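Local coordinates for protein annexin (Schistosoma mansoni, PDB 4MDU) that binds acidic phospholipid membranes in a calcium-dependent manner, aggregates liposomes when calcium is present, and takes part in worm reproduction and host-parasite interaction, at residues 126-131 and 176-181; 236-241 and 274-279. All blocks are in the same frame, centred on the assembly; numbering follows the deposited sequence.

Contact 1 of 2, residues 126-131 and 176-181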
loop_
_atom_site.group_PDB
_atom_site.type_symbol
_atom_site.label_atom_id
_atom_site.label_comp_id
_atom_site.label_asym_id
_atom_site.label_seq_id
_atom_site.Cartn_x
_atom_site.Cartn_y
_atom_site.Cartn_z
ATOM N N THR B 126 9.412 5.855 -0.058
ATOM C CA THR B 126 9.772 4.914 -1.099
ATOM C C THR B 126 8.541 4.540 -1.878
ATOM O O THR B 126 7.550 4.109 -1.298
ATOM C CB THR B 126 10.335 3.629 -0.487
ATOM O OG1 THR B 126 11.538 3.949 0.218
ATOM C CG2 THR B 126 10.653 2.652 -1.574
ATOM N N ASN B 127 8.578 4.720 -3.191
ATOM C CA ASN B 127 7.428 4.333 -3.986
ATOM C C ASN B 127 7.478 2.844 -4.291
ATOM O O ASN B 127 7.827 2.443 -5.389
ATOM C CB ASN B 127 7.356 5.127 -5.272
ATOM C CG ASN B 127 5.979 5.130 -5.844
ATOM O OD1 ASN B 127 5.166 4.271 -5.513
ATOM N ND2 ASN B 127 5.695 6.100 -6.704
ATOM N N ASP B 128 7.116 2.036 -3.301
ATOM C CA ASP B 128 7.283 0.599 -3.378
ATOM C C ASP B 128 6.395 -0.013 -4.427
ATOM O O ASP B 128 6.757 -1.009 -5.069
ATOM C CB ASP B 128 7.028 -0.025 -2.022
ATOM C CG ASP B 128 8.236 0.087 -1.121
ATOM O OD1 ASP B 128 9.278 -0.511 -1.473
ATOM O OD2 ASP B 128 8.162 0.789 -0.092
ATOM N N ARG B 129 5.243 0.615 -4.608
ATOM C CA ARG B 129 4.285 0.206 -5.615
ATOM C C ARG B 129 4.964 0.166 -6.976
ATOM O O ARG B 129 4.729 -0.751 -7.785
ATOM C CB ARG B 129 3.120 1.193 -5.639
ATOM C CG ARG B 129 2.048 0.856 -6.643
ATOM C CD ARG B 129 0.860 1.818 -6.555
ATOM N NE ARG B 129 -0.020 1.674 -7.716
ATOM C CZ ARG B 129 -1.294 2.055 -7.761
ATOM N NH1 ARG B 129 -1.875 2.605 -6.701
ATOM N NH2 ARG B 129 -1.992 1.881 -8.874
ATOM N N VAL B 130 5.802 1.170 -7.220
ATOM C CA VAL B 130 6.573 1.261 -8.451
ATOM C C VAL B 130 7.697 0.200 -8.479
ATOM O O VAL B 130 7.981 -0.389 -9.522
ATOM C CB VAL B 130 7.121 2.700 -8.658
ATOM C CG1 VAL B 130 8.142 2.748 -9.791
ATOM C CG2 VAL B 130 5.969 3.665 -8.950
ATOM N N LEU B 131 8.320 -0.068 -7.336
ATOM C CA LEU B 131 9.366 -1.107 -7.305
ATOM C C LEU B 131 8.751 -2.475 -7.612
ATOM O O LEU B 131 9.242 -3.215 -8.463
ATOM C CB LEU B 131 10.084 -1.152 -5.951
ATOM C CG LEU B 131 10.699 0.131 -5.429
ATOM C CD1 LEU B 131 11.633 -0.151 -4.204
ATOM C CD2 LEU B 131 11.423 0.823 -6.554
ATOM N N GLY B 176 13.337 -6.445 6.398
ATOM C CA GLY B 176 12.152 -7.287 6.431
ATOM C C GLY B 176 11.959 -8.240 5.264
ATOM O O GLY B 176 12.736 -8.252 4.305
ATOM N N ASP B 177 10.895 -9.036 5.342
ATOM C CA ASP B 177 10.629 -10.041 4.327
ATOM C C ASP B 177 10.419 -9.420 2.949
ATOM O O ASP B 177 10.846 -9.979 1.935
ATOM C CB ASP B 177 9.431 -10.907 4.730
ATOM C CG ASP B 177 9.638 -11.594 6.079
ATOM O OD1 ASP B 177 10.750 -12.100 6.318
ATOM O OD2 ASP B 177 8.700 -11.625 6.903
ATOM N N TYR B 178 9.755 -8.271 2.902
ATOM C CA TYR B 178 9.490 -7.629 1.621
ATOM C C TYR B 178 10.801 -7.196 0.982
ATOM O O TYR B 178 11.030 -7.426 -0.207
ATOM C CB TYR B 178 8.554 -6.428 1.790
ATOM C CG TYR B 178 8.569 -5.450 0.621
ATOM C CD1 TYR B 178 8.139 -5.840 -0.645
ATOM C CD2 TYR B 178 8.988 -4.132 0.798
ATOM C CE1 TYR B 178 8.148 -4.955 -1.702
ATOM C CE2 TYR B 178 8.996 -3.225 -0.259
ATOM C CZ TYR B 178 8.574 -3.645 -1.503
ATOM O OH TYR B 178 8.573 -2.762 -2.558
ATOM N N GLU B 179 11.665 -6.584 1.784
ATOM C CA GLU B 179 12.926 -6.040 1.286
ATOM C C GLU B 179 13.839 -7.150 0.790
ATOM O O GLU B 179 14.500 -7.032 -0.247
ATOM C CB GLU B 179 13.627 -5.227 2.374
ATOM C CG GLU B 179 12.945 -3.917 2.721
ATOM C CD GLU B 179 11.692 -4.102 3.564
ATOM O OE1 GLU B 179 11.429 -5.250 3.980
ATOM O OE2 GLU B 179 10.978 -3.098 3.819
ATOM N N TYR B 180 13.867 -8.238 1.542
ATOM C CA TYR B 180 14.690 -9.368 1.171
ATOM C C TYR B 180 14.200 -9.936 -0.160
ATOM O O TYR B 180 15.005 -10.185 -1.070
ATOM C CB TYR B 180 14.674 -10.426 2.274
ATOM C CG TYR B 180 15.504 -11.648 1.946
ATOM C CD1 TYR B 180 14.980 -12.668 1.157
ATOM C CD2 TYR B 180 16.809 -11.782 2.411
ATOM C CE1 TYR B 180 15.727 -13.788 0.838
ATOM C CE2 TYR B 180 17.572 -12.914 2.105
ATOM C CZ TYR B 180 17.021 -13.914 1.316
ATOM O OH TYR B 180 17.745 -15.046 0.989
ATOM N N ALA B 181 12.884 -10.115 -0.289
ATOM C CA ALA B 181 12.314 -10.638 -1.536
ATOM C C ALA B 181 12.591 -9.692 -2.688
ATOM O O ALA B 181 12.942 -10.120 -3.790
ATOM C CB ALA B 181 10.805 -10.889 -1.401
HETATM O O HOH W 1 10.015 -0.777 2.243
#

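Contact 2 of 2, residues 236-241 and 274-279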
loop_
_atom_site.group_PDB
_atom_site.type_symbol
_atom_site.label_atom_id
_atom_site.label_comp_id
_atom_site.label_asym_id
_atom_site.label_seq_id
_atom_site.Cartn_x
_atom_site.Cartn_y
_atom_site.Cartn_z
ATOM N N ARG B 236 11.387 -19.716 2.297
ATOM C CA ARG B 236 10.998 -20.726 1.312
ATOM C C ARG B 236 9.957 -20.214 0.320
ATOM O O ARG B 236 10.021 -20.505 -0.885
ATOM C CB ARG B 236 10.509 -22.002 1.999
ATOM C CG ARG B 236 11.622 -22.987 2.348
ATOM C CD ARG B 236 11.080 -24.197 3.096
ATOM N NE ARG B 236 10.399 -23.810 4.330
ATOM C CZ ARG B 236 9.877 -24.671 5.198
ATOM N NH1 ARG B 236 9.955 -25.978 4.973
ATOM N NH2 ARG B 236 9.279 -24.224 6.296
ATOM N N ILE B 237 9.000 -19.440 0.819
ATOM C CA ILE B 237 8.000 -18.867 -0.065
ATOM C C ILE B 237 8.709 -17.969 -1.068
ATOM O O ILE B 237 8.437 -18.027 -2.264
ATOM C CB ILE B 237 6.935 -18.084 0.717
ATOM C CG1 ILE B 237 6.326 -18.987 1.790
ATOM C CG2 ILE B 237 5.858 -17.548 -0.224
ATOM C CD1 ILE B 237 5.143 -18.396 2.492
ATOM N N THR B 238 9.639 -17.153 -0.581
ATOM C CA THR B 238 10.298 -16.193 -1.454
ATOM C C THR B 238 11.048 -16.914 -2.548
ATOM O O THR B 238 10.868 -16.637 -3.731
ATOM C CB THR B 238 11.280 -15.315 -0.688
ATOM O OG1 THR B 238 10.550 -14.436 0.176
ATOM C CG2 THR B 238 12.134 -14.503 -1.670
ATOM N N ARG B 239 11.886 -17.851 -2.133
ATOM C CA ARG B 239 12.693 -18.614 -3.062
ATOM C C ARG B 239 11.841 -19.159 -4.188
ATOM O O ARG B 239 12.164 -18.958 -5.359
ATOM N N VAL B 240 10.758 -19.854 -3.843
ATOM C CA VAL B 240 9.900 -20.442 -4.880
ATOM C C VAL B 240 9.200 -19.387 -5.748
ATOM O O VAL B 240 9.336 -19.382 -6.975
ATOM C CB VAL B 240 8.833 -21.422 -4.298
ATOM C CG1 VAL B 240 7.895 -21.904 -5.400
ATOM C CG2 VAL B 240 9.500 -22.609 -3.618
ATOM N N ILE B 241 8.450 -18.494 -5.113
ATOM C CA ILE B 241 7.655 -17.538 -5.876
ATOM C C ILE B 241 8.540 -16.648 -6.756
ATOM O O ILE B 241 8.282 -16.496 -7.949
ATOM C CB ILE B 241 6.735 -16.711 -4.962
ATOM C CG1 ILE B 241 5.705 -17.634 -4.308
ATOM C CG2 ILE B 241 6.030 -15.604 -5.749
ATOM C CD1 ILE B 241 4.888 -18.401 -5.313
ATOM N N GLY B 274 1.243 -7.027 4.143
ATOM C CA GLY B 274 1.971 -5.836 3.734
ATOM C C GLY B 274 2.490 -5.917 2.311
ATOM O O GLY B 274 1.940 -6.629 1.480
ATOM N N ASP B 275 3.550 -5.168 2.029
ATOM C CA ASP B 275 4.128 -5.149 0.698
ATOM C C ASP B 275 4.692 -6.500 0.312
ATOM O O ASP B 275 4.795 -6.825 -0.879
ATOM C CB ASP B 275 5.197 -4.068 0.605
ATOM C CG ASP B 275 4.596 -2.700 0.356
ATOM O OD1 ASP B 275 3.495 -2.646 -0.235
ATOM O OD2 ASP B 275 5.206 -1.688 0.756
ATOM N N TYR B 276 5.051 -7.288 1.324
ATOM C CA TYR B 276 5.532 -8.638 1.085
ATOM C C TYR B 276 4.448 -9.462 0.393
ATOM O O TYR B 276 4.701 -10.120 -0.623
ATOM C CB TYR B 276 6.007 -9.298 2.384
ATOM C CG TYR B 276 6.581 -10.682 2.178
ATOM C CD1 TYR B 276 7.702 -10.878 1.381
ATOM C CD2 TYR B 276 6.011 -11.789 2.796
ATOM C CE1 TYR B 276 8.228 -12.126 1.194
ATOM C CE2 TYR B 276 6.532 -13.049 2.616
ATOM C CZ TYR B 276 7.639 -13.211 1.814
ATOM O OH TYR B 276 8.157 -14.460 1.628
ATOM N N ARG B 277 3.225 -9.395 0.911
ATOM C CA ARG B 277 2.107 -10.070 0.243
ATOM C C ARG B 277 1.902 -9.539 -1.170
ATOM O O ARG B 277 1.735 -10.307 -2.120
ATOM C CB ARG B 277 0.824 -9.947 1.072
ATOM C CG ARG B 277 -0.454 -10.189 0.285
ATOM C CD ARG B 277 -1.652 -10.292 1.207
ATOM N NE ARG B 277 -1.610 -9.268 2.243
ATOM C CZ ARG B 277 -2.430 -9.224 3.290
ATOM N NH1 ARG B 277 -3.371 -10.156 3.443
ATOM N NH2 ARG B 277 -2.310 -8.252 4.188
ATOM N N LYS B 278 1.923 -8.213 -1.309
ATOM C CA LYS B 278 1.643 -7.591 -2.599
ATOM C C LYS B 278 2.708 -7.977 -3.628
ATOM O O LYS B 278 2.397 -8.218 -4.793
ATOM C CB LYS B 278 1.554 -6.055 -2.475
ATOM C CG LYS B 278 0.523 -5.539 -1.475
ATOM C CD LYS B 278 0.411 -4.010 -1.543
ATOM C CE LYS B 278 -0.182 -3.405 -0.266
ATOM N NZ LYS B 278 0.859 -2.790 0.628
ATOM N N LEU B 279 3.967 -8.006 -3.208
ATOM C CA LEU B 279 5.038 -8.443 -4.098
ATOM C C LEU B 279 4.821 -9.915 -4.517
ATOM O O LEU B 279 4.790 -10.237 -5.706
ATOM C CB LEU B 279 6.409 -8.237 -3.435
ATOM C CG LEU B 279 7.616 -8.805 -4.198
ATOM C CD1 LEU B 279 7.672 -8.213 -5.585
ATOM C CD2 LEU B 279 8.946 -8.565 -3.470
#

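Contact 1 of 2, residues 126-131 and 176-181
The phenol of Y178 reaches across to D128 and donates a hydrogen bond to the carboxylate, with 2.6 Å between Y178 OH and D128 OD1. The carboxylate sits at the edge of the ring, OD1 lying near the ring plane, and the two flat groups are turned almost square to each other, their planes 80° apart. The hydroxyl meets OD1 on the anti side, tilted 33° out of the carboxylate plane. With CG anti to the backbone N (chi1 162°), the ring of Y178 extends toward helix 128-136. L131, one turn further on, adds a carbon contact, its CB 4.0 Å from Y178 OH. A water at the edge of the Y178 ring, in its plane, lies 3.0 Å from E179 OE2 and makes a weak link to D128 OD2; it has more acceptors within reach than protons to give. Both segments begin helices of the second annexin repeat, N127 and G176 each taking the N-cap position, so the tyrosine spans the two helix starts, whose nearest CA atoms, those of D128 and Y178, are still 9.9 Å apart. D128 and E179 bind two different calcium ions when calcium is present; none is bound in this apo model, where the bond to Y178 probably steadies the carboxylate of D128. Further out, D275 of helix 274-288, which serves the same calcium as D128, packs against both D128 and Y178, while L182 of helix 177-187 touches both D128 and L131.

Contact 2 of 2, residues 236-241 and 274-279
T238 OG1 and Y276 OH are 2.8 Å apart, a hydrogen bond in which either hydroxyl may be the donor. The threonine oxygen comes to the edge of the tyrosine ring, close to its plane, and also lies 3.4 Å from Y276 CE1. Y276 crosses most of the gap between the helices, whose nearest CA atoms, T238 and Y276, are 9.3 Å apart: with CG anti to the backbone N (chi1 -177°), the ring is carried out toward helix 236-243. On the threonine side, a chi1 of -69° places OG1 beside the backbone N and anti to the carbonyl carbon, where it meets Y276 OH. I237 adds a carbon contact, its CB 3.9 Å from Y276 OH, so two successive residues of one helix touch the phenol oxygen. The touching residues are all buried, and the bond gives each hydroxyl a partner there. One residue before Y276, D275 OD1 forms a salt bridge with K278 NZ, 2.8 Å away, within the same helix; the lysine meets that oxygen from above the carboxylate plane, 47° out of it. Beyond the pair, T238 packs on S184 of helix 177-187, while I237 and Y276 touch L124 and G125 of the second subunit. The pairing joins helix 236-243 to helix 274-288 within the third repeat of the all-helical annexin fold, next to D275, a calcium ligand.

How the contacts relate
Going along the chain from the N terminus, contact 1 comes first: helix 128-136 runs on through a largely helical excursion before helix 177-187 returns to its start, closing 44 intervening residues within the second repeat. Only afterwards does contact 2 open, closing 32 residues between helices 236-243 and 274-288 in the third. The two loops therefore follow in series, neither nested nor crossed. Their centres are nevertheless 10 Å apart, because helix 177-187 packs directly on helix 274-288, where A181 CB meets L279 CD2 at 3.6 Å. The calcium site to which D128 and D275 both contribute also spans this seam, though the ion is absent from this apo model, and both contacts touch the second subunit.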